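Local structure of mRNA export factor MEX67 (Candida albicans, 1Q40) at residues A22-L25 with K26-A30; I37-Q40 with N41-F45; S77-L80 with T81-S84. The protein probably serves in export of mRNA from the nucleus, through an NTF2-like middle domain that here pairs with a second protein chain. All blocks are in the same frame, centred on the assembly; numbering follows the deposited sequence.

Interaction 1 of 3, residues A22-L25 with K26-A30; sequences ANYL and KLWDA
Tyr24 and Trp28 both carry CG anti to the backbone N (chi1 -164° and -177°), which sends two aromatic side chains one helical turn apart out of the same side of the helix, side by side and pointing the same way. Their closest approach is CE2 of Tyr24 to CE3 of Trp28, 3.8 Å. The two ring planes are turned only about 24° from each other, and the touch is apolar. The phenol oxygen passes just beyond it, with OH of Tyr24 4.0 Å from CZ3 of Trp28, before going on to a probable hydrogen bond with the hydroxyl of Tyr39.

Beneath the rings runs the regular i to i+4 bonding of an alpha helix, from Lys26 N to Ala22 O through to Asp29 N to Leu25 O. The bond joining the aromatic pair, Trp28 N to Tyr24 O, is the shortest of the four at 2.8 Å. On the more exposed flank, the side chains of Asn23 and Leu27 touch only lightly, CD1 of Leu27 resting 4.1 Å from ND2 of Asn23. Leu25 is buried, and its CD2 approaches CB of Trp28 at 4.5 Å.

The chain leaves the helix at Ala30, and Asp29 ties this end to strand 109-111 and beyond, OD1 bonding Thr110 and OD2 the backbone N of His112. The aromatic side faces the curved sheet of the NTF2-like fold: Tyr24 meets Phe187 of strand 181-190 edge-to-face, while Trp28 engages Arg185 of the same strand in a cation-pi contact and Phe104 of helix 96-105 edge-to-face.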
loop_
_atom_site.group_PDB
_atom_site.type_symbol
_atom_site.label_atom_id
_atom_site.label_comp_id
_atom_site.label_asym_id
_atom_site.label_seq_id
_atom_site.Cartn_x
_atom_site.Cartn_y
_atom_site.Cartn_z
ATOM N N ALA B 22 3.174 -7.582 -17.636
ATOM C CA ALA B 22 3.083 -8.899 -18.274
ATOM C C ALA B 22 4.467 -9.525 -18.473
ATOM O O ALA B 22 4.676 -10.689 -18.144
ATOM C CB ALA B 22 2.351 -8.795 -19.613
ATOM N N ASN B 23 5.401 -8.742 -19.003
ATOM C CA ASN B 23 6.776 -9.191 -19.186
ATOM C C ASN B 23 7.504 -9.348 -17.858
ATOM O O ASN B 23 8.266 -10.296 -17.685
ATOM C CB ASN B 23 7.558 -8.223 -20.078
ATOM C CG ASN B 23 9.022 -8.628 -20.233
ATOM O OD1 ASN B 23 9.932 -7.867 -19.884
ATOM N ND2 ASN B 23 9.253 -9.843 -20.732
ATOM N N TYR B 24 7.264 -8.416 -16.929
ATOM C CA TYR B 24 7.901 -8.450 -15.613
ATOM C C TYR B 24 7.588 -9.762 -14.911
ATOM O O TYR B 24 8.489 -10.443 -14.439
ATOM C CB TYR B 24 7.462 -7.275 -14.714
ATOM C CG TYR B 24 8.398 -7.102 -13.528
ATOM C CD1 TYR B 24 9.396 -6.128 -13.542
ATOM C CD2 TYR B 24 8.313 -7.947 -12.415
ATOM C CE1 TYR B 24 10.273 -5.986 -12.481
ATOM C CE2 TYR B 24 9.197 -7.814 -11.347
ATOM C CZ TYR B 24 10.172 -6.831 -11.390
ATOM O OH TYR B 24 11.053 -6.699 -10.350
ATOM N N LEU B 25 6.308 -10.106 -14.855
ATOM C CA LEU B 25 5.852 -11.279 -14.121
ATOM C C LEU B 25 6.271 -12.588 -14.779
ATOM O O LEU B 25 6.564 -13.557 -14.087
ATOM C CB LEU B 25 4.333 -11.237 -13.918
ATOM C CG LEU B 25 3.839 -10.215 -12.877
ATOM C CD1 LEU B 25 2.329 -10.323 -12.737
ATOM C CD2 LEU B 25 4.532 -10.397 -11.529
ATOM N N LYS B 26 6.300 -12.615 -16.113
ATOM C CA LYS B 26 6.841 -13.764 -16.832
ATOM C C LYS B 26 8.237 -14.094 -16.316
ATOM O O LYS B 26 8.500 -15.231 -15.940
ATOM C CB LYS B 26 6.881 -13.500 -18.343
ATOM C CG LYS B 26 7.099 -14.764 -19.176
ATOM C CD LYS B 26 7.083 -14.467 -20.685
ATOM C CE LYS B 26 8.463 -14.042 -21.207
ATOM N NZ LYS B 26 8.649 -14.400 -22.639
ATOM N N LEU B 27 9.114 -13.090 -16.274
ATOM C CA LEU B 27 10.508 -13.276 -15.842
ATOM C C LEU B 27 10.660 -13.421 -14.325
ATOM O O LEU B 27 11.566 -14.114 -13.843
ATOM C CB LEU B 27 11.384 -12.121 -16.351
ATOM C CG LEU B 27 11.435 -11.966 -17.881
ATOM C CD1 LEU B 27 12.438 -10.904 -18.298
ATOM C CD2 LEU B 27 11.750 -13.284 -18.554
ATOM N N TRP B 28 9.765 -12.785 -13.571
ATOM C CA TRP B 28 9.754 -12.921 -12.109
ATOM C C TRP B 28 9.472 -14.370 -11.706
ATOM O O TRP B 28 10.005 -14.860 -10.715
ATOM C CB TRP B 28 8.712 -11.988 -11.482
ATOM C CG TRP B 28 8.725 -12.033 -9.994
ATOM C CD1 TRP B 28 7.865 -12.721 -9.184
ATOM C CD2 TRP B 28 9.666 -11.393 -9.126
ATOM N NE1 TRP B 28 8.206 -12.541 -7.863
ATOM C CE2 TRP B 28 9.307 -11.726 -7.797
ATOM C CE3 TRP B 28 10.776 -10.562 -9.333
ATOM C CZ2 TRP B 28 10.018 -11.264 -6.696
ATOM C CZ3 TRP B 28 11.477 -10.099 -8.234
ATOM C CH2 TRP B 28 11.102 -10.455 -6.934
ATOM N N ASP B 29 8.628 -15.048 -12.477
ATOM C CA ASP B 29 8.351 -16.461 -12.259
ATOM C C ASP B 29 9.409 -17.371 -12.907
ATOM O O ASP B 29 9.582 -18.503 -12.476
ATOM C CB ASP B 29 6.976 -16.841 -12.819
ATOM C CG ASP B 29 5.817 -16.138 -12.114
ATOM O OD1 ASP B 29 5.958 -15.628 -10.973
ATOM O OD2 ASP B 29 4.694 -16.085 -12.651
ATOM N N ALA B 30 10.093 -16.891 -13.945
ATOM C CA ALA B 30 11.035 -17.725 -14.708
ATOM C C ALA B 30 12.503 -17.473 -14.345
ATOM O O ALA B 30 13.112 -18.265 -13.630
ATOM C CB ALA B 30 10.810 -17.538 -16.210
#

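Interaction 2 of 3, residues I37-Q40 with N41-F45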
loop_
_atom_site.group_PDB
_atom_site.type_symbol
_atom_site.label_atom_id
_atom_site.label_comp_id
_atom_site.label_asym_id
_atom_site.label_seq_id
_atom_site.Cartn_x
_atom_site.Cartn_y
_atom_site.Cartn_z
ATOM N N ILE B 37 18.396 -5.640 -15.959
ATOM C CA ILE B 37 18.591 -4.517 -16.874
ATOM C C ILE B 37 17.686 -3.310 -16.529
ATOM O O ILE B 37 18.060 -2.162 -16.768
ATOM C CB ILE B 37 18.388 -4.982 -18.353
ATOM C CG1 ILE B 37 18.889 -3.920 -19.344
ATOM C CG2 ILE B 37 16.929 -5.315 -18.634
ATOM C CD1 ILE B 37 20.418 -3.771 -19.395
ATOM N N LEU B 38 16.514 -3.574 -15.951
ATOM C CA LEU B 38 15.587 -2.511 -15.545
ATOM C C LEU B 38 16.109 -1.641 -14.404
ATOM O O LEU B 38 15.633 -0.542 -14.197
ATOM C CB LEU B 38 14.239 -3.098 -15.117
ATOM C CG LEU B 38 13.437 -3.864 -16.161
ATOM C CD1 LEU B 38 12.273 -4.579 -15.497
ATOM C CD2 LEU B 38 12.949 -2.925 -17.254
ATOM N N TYR B 39 17.081 -2.137 -13.657
ATOM C CA TYR B 39 17.545 -1.440 -12.469
ATOM C C TYR B 39 18.925 -0.835 -12.713
ATOM O O TYR B 39 19.746 -1.417 -13.419
ATOM C CB TYR B 39 17.551 -2.403 -11.281
ATOM C CG TYR B 39 16.176 -2.959 -10.959
ATOM C CD1 TYR B 39 15.363 -2.356 -9.992
ATOM C CD2 TYR B 39 15.682 -4.078 -11.621
ATOM C CE1 TYR B 39 14.100 -2.856 -9.694
ATOM C CE2 TYR B 39 14.423 -4.588 -11.332
ATOM C CZ TYR B 39 13.635 -3.971 -10.363
ATOM O OH TYR B 39 12.391 -4.474 -10.075
ATOM N N GLN B 40 19.155 0.347 -12.143
ATOM C CA GLN B 40 20.434 1.045 -12.249
ATOM C C GLN B 40 21.029 1.290 -10.858
ATOM O O GLN B 40 20.493 0.803 -9.863
ATOM C CB GLN B 40 20.235 2.363 -12.997
ATOM C CG GLN B 40 19.612 2.210 -14.373
ATOM C CD GLN B 40 20.582 1.655 -15.406
ATOM O OE1 GLN B 40 21.027 0.503 -15.296
ATOM N NE2 GLN B 40 20.903 2.464 -16.420
ATOM N N ASN B 41 22.133 2.037 -10.794
ATOM C CA ASN B 41 22.872 2.257 -9.538
ATOM C C ASN B 41 22.053 2.898 -8.419
ATOM O O ASN B 41 22.180 2.502 -7.261
ATOM C CB ASN B 41 24.129 3.107 -9.777
ATOM C CG ASN B 41 25.233 2.335 -10.455
ATOM O OD1 ASN B 41 25.260 1.112 -10.413
ATOM N ND2 ASN B 41 26.157 3.051 -11.090
ATOM N N GLU B 42 21.219 3.872 -8.775
ATOM C CA GLU B 42 20.403 4.605 -7.808
ATOM C C GLU B 42 19.035 3.951 -7.513
ATOM O O GLU B 42 18.301 4.421 -6.647
ATOM C CB GLU B 42 20.194 6.050 -8.293
ATOM C CG GLU B 42 21.449 6.922 -8.239
ATOM C CD GLU B 42 21.151 8.412 -8.435
ATOM O OE1 GLU B 42 20.157 8.762 -9.124
ATOM O OE2 GLU B 42 21.920 9.248 -7.903
ATOM N N SER B 43 18.703 2.877 -8.228
ATOM C CA SER B 43 17.420 2.194 -8.067
ATOM C C SER B 43 17.289 1.558 -6.678
ATOM O O SER B 43 18.284 1.136 -6.089
ATOM C CB SER B 43 17.236 1.119 -9.139
ATOM O OG SER B 43 17.115 1.696 -10.422
ATOM N N GLN B 44 16.054 1.495 -6.182
ATOM C CA GLN B 44 15.761 0.997 -4.837
ATOM C C GLN B 44 14.667 -0.088 -4.840
ATOM O O GLN B 44 13.649 0.009 -5.552
ATOM C CB GLN B 44 15.357 2.147 -3.908
ATOM C CG GLN B 44 16.431 3.193 -3.712
ATOM C CD GLN B 44 15.968 4.350 -2.842
ATOM O OE1 GLN B 44 15.994 4.263 -1.615
ATOM N NE2 GLN B 44 15.553 5.436 -3.475
ATOM N N PHE B 45 14.919 -1.131 -4.053
ATOM C CA PHE B 45 13.953 -2.179 -3.776
ATOM C C PHE B 45 13.905 -2.504 -2.296
ATOM O O PHE B 45 14.937 -2.655 -1.652
ATOM C CB PHE B 45 14.305 -3.468 -4.513
ATOM C CG PHE B 45 13.398 -4.618 -4.171
ATOM C CD1 PHE B 45 12.107 -4.668 -4.675
ATOM C CD2 PHE B 45 13.840 -5.657 -3.345
ATOM C CE1 PHE B 45 11.253 -5.732 -4.358
ATOM C CE2 PHE B 45 12.988 -6.712 -3.020
ATOM C CZ PHE B 45 11.700 -6.746 -3.526
#
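Gln40 and Ser43 grip each other through two hydrogen bonds of quite different shape. The straighter one runs from the backbone N of Gln40 to OG of Ser43, 3.0 Å long with an N-H...O angle of 173°. The other closes a type I beta turn over Asn41 and Glu42: N of Ser43 reaches O of Gln40 at 3.2 Å, but the donor stands above the carbonyl plane, 64° out of it, and so misses the lone pairs. The serine thus answers Gln40 twice, with its amide and with its hydroxyl, and a backbone turn is reinforced by a side-chain brace. The torsion of Ser43 makes this possible, for OG is anti to the carbonyl carbon (chi1 -67°) and lies beside the serine's own N, so that both of its bonding groups face Gln40. OG has a further hydrogen bond, to the carbonyl O of Val199, which leaves this buried hydroxyl engaged from two directions.

Outside the polar core the packing is modest. CB of Ser43 sits at the edge of the Tyr39 ring, near its plane, 4.0 Å from CD1 of Tyr39, and is 4.1 Å from CB of Tyr39. The phenol end leads elsewhere, its OH bonded to OD2 of Asp202. Glu42, at the corner of the turn, packs against the second protein chain, whose backbone is bonded by NE2 of Gln44.

The turn is the entry to strand 44-49, following a short 3-10 segment. Strand 198-208 runs beside it, pairing Gln44 with Ala200 through the backbone, while Phe45 bonds Ser94 in the same way on the other neighbouring strand, 94-95. Helix 96-105 lies over this region, Ile100 meeting the side chains of Tyr39 and Phe45.

Interaction 3 of 3, residues S77-L80 with T81-S84; sequences SRNL and TRVS
Asn79 and Thr81 make the tight part of this loop. OD1 of Asn79 accepts two bonds, from OG1 of Thr81 at 2.7 Å and from N of Thr81 at 3.1 Å, the second defining an Asx turn. The torsion of Thr81 (chi1 67°) puts OG1 between its own N and carbonyl carbon, where the hydroxyl joins the amide at the same oxygen. The backbone O of Asn79 is also engaged, by N of Arg82 at 3.0 Å and weakly by N of Val83, while CG2 of Val83 presses to 3.3 Å from the same oxygen.

The solvent side is looser. CG of Arg82 lies alongside the Asn79 amide, 3.9 Å from its CG, but the rest of the chain leads away, and the guanidinium stands almost perpendicular to the amide plane.

The loop is moored at both flanks. OG of Ser77 bonds N of Val49, at the end of strand 44-49. ND2 of Asn79 bonds O of Val49 and the backbone of the second protein chain, which also bonds the Leu80 backbone and forms a salt bridge with Arg78, whereas Val83 rests on Ala88 of helix 86-91.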
loop_
_atom_site.group_PDB
_atom_site.type_symbol
_atom_site.label_atom_id
_atom_site.label_comp_id
_atom_site.label_asym_id
_atom_site.label_seq_id
_atom_site.Cartn_x
_atom_site.Cartn_y
_atom_site.Cartn_z
ATOM N N SER B 77 12.126 -8.420 5.877
ATOM C CA SER B 77 10.959 -7.540 5.846
ATOM C C SER B 77 11.282 -6.141 6.354
ATOM O O SER B 77 11.779 -5.972 7.457
ATOM C CB SER B 77 9.809 -8.133 6.677
ATOM O OG SER B 77 8.761 -7.190 6.874
ATOM N N ARG B 78 10.998 -5.142 5.536
ATOM C CA ARG B 78 11.233 -3.740 5.883
ATOM C C ARG B 78 9.904 -3.080 6.256
ATOM O O ARG B 78 9.560 -2.004 5.753
ATOM C CB ARG B 78 11.895 -3.013 4.706
ATOM C CG ARG B 78 12.607 -1.746 5.125
ATOM C CD ARG B 78 13.346 -1.062 3.984
ATOM N NE ARG B 78 14.155 0.053 4.456
ATOM C CZ ARG B 78 14.061 1.314 4.032
ATOM N NH1 ARG B 78 13.158 1.678 3.142
ATOM N NH2 ARG B 78 14.870 2.232 4.541
ATOM N N ASN B 79 9.141 -3.757 7.117
ATOM C CA ASN B 79 7.965 -3.158 7.727
ATOM C C ASN B 79 8.510 -2.215 8.774
ATOM O O ASN B 79 8.948 -2.631 9.870
ATOM C CB ASN B 79 7.044 -4.222 8.334
ATOM C CG ASN B 79 5.807 -3.626 9.004
ATOM O OD1 ASN B 79 5.798 -2.455 9.408
ATOM N ND2 ASN B 79 4.761 -4.448 9.151
ATOM N N LEU B 80 8.521 -0.935 8.430
ATOM C CA LEU B 80 9.207 0.060 9.245
ATOM C C LEU B 80 8.495 0.414 10.552
ATOM O O LEU B 80 9.058 1.140 11.380
ATOM C CB LEU B 80 9.484 1.322 8.405
ATOM C CG LEU B 80 10.492 1.098 7.275
ATOM C CD1 LEU B 80 10.620 2.342 6.418
ATOM C CD2 LEU B 80 11.869 0.686 7.833
ATOM N N THR B 81 7.278 -0.087 10.762
ATOM C CA THR B 81 6.653 0.031 12.097
ATOM C C THR B 81 7.226 -0.975 13.092
ATOM O O THR B 81 6.975 -0.861 14.286
ATOM C CB THR B 81 5.125 -0.190 12.065
ATOM O OG1 THR B 81 4.839 -1.557 11.713
ATOM C CG2 THR B 81 4.445 0.670 11.004
ATOM N N ARG B 82 7.955 -1.969 12.595
ATOM C CA ARG B 82 8.421 -3.105 13.401
ATOM C C ARG B 82 9.951 -3.202 13.534
ATOM O O ARG B 82 10.458 -4.020 14.311
ATOM C CB ARG B 82 7.889 -4.399 12.792
ATOM C CG ARG B 82 6.365 -4.511 12.791
ATOM C CD ARG B 82 5.775 -4.826 14.148
ATOM N NE ARG B 82 4.314 -4.864 14.147
ATOM C CZ ARG B 82 3.588 -5.168 15.219
ATOM N NH1 ARG B 82 4.177 -5.496 16.354
ATOM N NH2 ARG B 82 2.267 -5.154 15.156
ATOM N N VAL B 83 10.653 -2.374 12.760
ATOM C CA VAL B 83 12.115 -2.297 12.732
ATOM C C VAL B 83 12.492 -0.883 13.187
ATOM O O VAL B 83 12.157 0.085 12.501
ATOM C CB VAL B 83 12.648 -2.505 11.282
ATOM C CG1 VAL B 83 14.156 -2.691 11.263
ATOM C CG2 VAL B 83 11.985 -3.695 10.622
ATOM N N SER B 84 13.178 -0.751 14.315
ATOM C CA SER B 84 13.468 0.579 14.882
ATOM C C SER B 84 14.927 1.042 14.758
ATOM O O SER B 84 15.177 2.249 14.636
ATOM C CB SER B 84 12.996 0.650 16.347
ATOM O OG SER B 84 14.067 0.516 17.265
#

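Overall arrangement
The three contacts follow one another along the chain without interleaving. Interactions 1 and 2 have centres about 17 Å apart yet touch, OH of Tyr24 lying 2.6 Å from OH of Tyr39 and the Tyr24 ring packing on Leu38; helix 14-29 is thereby tied to the segment just ahead of the turn that leads into strand 44-49. Interaction 3 lies at the far end of that strand, its centre about 22 Å from that of interaction 2 and 28 Å from that of interaction 1. Interactions 2 and 3 both border the second protein chain, which interaction 1 does not touch. A glycerol, probably from the crystallisation liquor, lies about 4 Å from the Asn79 side chain.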